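Local coordinates for putative oxidoreductase (Klebsiella pneumoniae subsp. pneumoniae MGH 78578, PDB 3E82), which probably acts as a nucleotide-dependent oxidoreductase of the Gfo/Idh/MocA family, pairing a Rossmann-type domain with a C-terminal alpha/beta domain, at residues Lys149-His154 / Leu189-Leu194. Sequence-based numbering, arbitrary orientation.
Sequences KHFESH and LQLFGL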
loop_
_atom_site.group_PDB
_atom_site.type_symbol
_atom_site.label_atom_id
_atom_site.label_comp_id
_atom_site.label_asym_id
_atom_site.label_seq_id
_atom_site.Cartn_x
_atom_site.Cartn_y
_atom_site.Cartn_z
ATOM N N LYS B 149 -5.037 -11.851 -5.699
ATOM C CA LYS B 149 -5.354 -11.589 -4.302
ATOM C C LYS B 149 -5.000 -10.170 -3.860
ATOM O O LYS B 149 -5.620 -9.627 -2.940
ATOM C CB LYS B 149 -4.642 -12.620 -3.405
ATOM C CG LYS B 149 -5.188 -14.044 -3.573
ATOM C CD LYS B 149 -6.679 -14.059 -3.270
ATOM C CE LYS B 149 -7.391 -15.261 -3.877
ATOM N NZ LYS B 149 -6.987 -16.534 -3.248
ATOM N N HIS B 150 -4.018 -9.577 -4.535
ATOM C CA HIS B 150 -3.543 -8.233 -4.221
ATOM C C HIS B 150 -3.147 -7.507 -5.513
ATOM O O HIS B 150 -2.159 -7.858 -6.165
ATOM C CB HIS B 150 -2.344 -8.333 -3.256
ATOM C CG HIS B 150 -1.718 -7.016 -2.901
ATOM N ND1 HIS B 150 -1.544 -6.606 -1.596
ATOM C CD2 HIS B 150 -1.188 -6.038 -3.674
ATOM C CE1 HIS B 150 -0.935 -5.433 -1.581
ATOM N NE2 HIS B 150 -0.708 -5.066 -2.830
ATOM N N PHE B 151 -3.937 -6.496 -5.871
ATOM C CA PHE B 151 -3.721 -5.692 -7.075
ATOM C C PHE B 151 -3.367 -4.275 -6.623
ATOM O O PHE B 151 -4.160 -3.608 -5.950
ATOM C CB PHE B 151 -5.003 -5.680 -7.913
ATOM C CG PHE B 151 -4.905 -4.880 -9.192
ATOM C CD1 PHE B 151 -4.522 -5.488 -10.387
ATOM C CD2 PHE B 151 -5.253 -3.535 -9.212
ATOM C CE1 PHE B 151 -4.496 -4.766 -11.576
ATOM C CE2 PHE B 151 -5.231 -2.806 -10.399
ATOM C CZ PHE B 151 -4.855 -3.421 -11.577
ATOM N N GLU B 152 -2.171 -3.821 -6.984
ATOM C CA GLU B 152 -1.711 -2.497 -6.583
ATOM C C GLU B 152 -1.333 -1.649 -7.796
ATOM O O GLU B 152 -0.530 -2.068 -8.640
ATOM C CB GLU B 152 -0.515 -2.634 -5.637
ATOM C CG GLU B 152 -0.155 -1.354 -4.924
ATOM C CD GLU B 152 0.794 -1.583 -3.775
ATOM O OE1 GLU B 152 0.825 -2.716 -3.243
ATOM O OE2 GLU B 152 1.492 -0.619 -3.395
ATOM N N SER B 153 -1.912 -0.451 -7.858
ATOM C CA SER B 153 -1.699 0.486 -8.959
ATOM C C SER B 153 -1.259 1.841 -8.416
ATOM O O SER B 153 -1.904 2.402 -7.519
ATOM C CB SER B 153 -3.000 0.627 -9.764
ATOM O OG SER B 153 -2.864 1.544 -10.828
ATOM N N HIS B 154 -0.171 2.368 -8.972
ATOM C CA HIS B 154 0.390 3.641 -8.528
ATOM C C HIS B 154 0.544 4.727 -9.581
ATOM O O HIS B 154 0.748 4.460 -10.767
ATOM C CB HIS B 154 1.810 3.459 -7.965
ATOM C CG HIS B 154 1.879 2.770 -6.641
ATOM N ND1 HIS B 154 2.653 3.248 -5.605
ATOM C CD2 HIS B 154 1.312 1.627 -6.193
ATOM C CE1 HIS B 154 2.557 2.429 -4.573
ATOM N NE2 HIS B 154 1.750 1.437 -4.904
ATOM N N LEU B 189 -11.999 -1.167 -11.907
ATOM C CA LEU B 189 -13.385 -1.574 -12.108
ATOM C C LEU B 189 -13.518 -2.437 -13.361
ATOM O O LEU B 189 -14.248 -3.424 -13.374
ATOM C CB LEU B 189 -14.291 -0.337 -12.215
ATOM C CG LEU B 189 -14.286 0.588 -10.993
ATOM C CD1 LEU B 189 -15.236 1.764 -11.209
ATOM C CD2 LEU B 189 -14.684 -0.210 -9.764
ATOM N N GLN B 190 -12.804 -2.058 -14.416
ATOM C CA GLN B 190 -12.836 -2.815 -15.665
ATOM C C GLN B 190 -12.352 -4.248 -15.419
ATOM O O GLN B 190 -12.906 -5.209 -15.955
ATOM C CB GLN B 190 -11.951 -2.139 -16.717
ATOM C CG GLN B 190 -12.577 -0.923 -17.400
ATOM C CD GLN B 190 -13.704 -1.299 -18.361
ATOM O OE1 GLN B 190 -14.888 -1.229 -18.019
ATOM N NE2 GLN B 190 -13.332 -1.716 -19.564
ATOM N N LEU B 191 -11.312 -4.382 -14.601
ATOM C CA LEU B 191 -10.756 -5.696 -14.289
ATOM C C LEU B 191 -11.591 -6.514 -13.315
ATOM O O LEU B 191 -11.798 -7.708 -13.522
ATOM C CB LEU B 191 -9.346 -5.555 -13.680
ATOM C CG LEU B 191 -8.194 -5.160 -14.610
ATOM C CD1 LEU B 191 -6.909 -5.008 -13.813
ATOM C CD2 LEU B 191 -8.035 -6.221 -15.687
ATOM N N PHE B 192 -12.088 -5.872 -12.265
ATOM C CA PHE B 192 -12.802 -6.598 -11.224
ATOM C C PHE B 192 -14.260 -6.273 -10.937
ATOM O O PHE B 192 -14.865 -6.914 -10.074
ATOM C CB PHE B 192 -12.017 -6.434 -9.919
ATOM C CG PHE B 192 -10.538 -6.652 -10.071
ATOM C CD1 PHE B 192 -10.036 -7.920 -10.367
ATOM C CD2 PHE B 192 -9.643 -5.590 -9.917
ATOM C CE1 PHE B 192 -8.662 -8.131 -10.508
ATOM C CE2 PHE B 192 -8.265 -5.790 -10.057
ATOM C CZ PHE B 192 -7.774 -7.059 -10.352
ATOM N N GLY B 193 -14.834 -5.296 -11.626
ATOM C CA GLY B 193 -16.210 -4.945 -11.317
ATOM C C GLY B 193 -16.214 -4.035 -10.094
ATOM O O GLY B 193 -15.159 -3.539 -9.685
ATOM N N LEU B 194 -17.383 -3.820 -9.496
ATOM C CA LEU B 194 -17.500 -2.947 -8.326
ATOM C C LEU B 194 -17.022 -3.560 -7.012
ATOM O O LEU B 194 -17.285 -4.718 -6.721
ATOM C CB LEU B 194 -18.958 -2.509 -8.128
ATOM C CG LEU B 194 -19.661 -1.783 -9.272
ATOM C CD1 LEU B 194 -21.109 -1.481 -8.870
ATOM C CD2 LEU B 194 -18.907 -0.504 -9.592
#
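His154 NE2 donates to Glu152 OE2 at 2.6 Å, on the face of strand 148-156 reverse to the one from which Phe151 meets Leu191 and Phe192. This illustrates the two-faced strand of the open sheet in the C-terminal alpha/beta domain of the Gfo/Idh/MocA family: one face carries a polar row, the other receives a helix. In the polar row, His150 NE2 gives Glu152 OE1 a 2.8 Å bond. Both bonds use anti lone pairs and lie near the imidazole planes, so the carboxylate is held from two ends and its rotation is probably restricted. His150 ND1 probably accepts from Trp214 NE1 of the second subunit, placing this face at the dimer interface, whereas His154, with carboxylates at both nitrogens, may carry a positive charge.

On the helix-bearing face, contact is purely apolar. Phe151 CG lies anti to the backbone N (chi1 -180°), which extends the ring from the strand to meet the last turn of helix 176-192. Phe192 answers with its edge in a T-shaped pair, centroids 5.1 Å apart and planes at 79°; its CE2 comes over one face of Phe151, 3.6 Å from Phe151 CG, while Phe192 CZ lies nearest Phe151 CD1, at 3.6 Å. Ile136 and Val226 add to the packing around Phe151. Leu191 CB rests over the centre of the other aromatic ring, that of Phe192. Just beyond, Gly193 leaves the helix with positive phi. The Leu191 side chain crosses that of Phe151 at about a right angle, its CD1 lying 3.3 Å from Phe151 CE1 and 3.4 Å from Phe151 CZ.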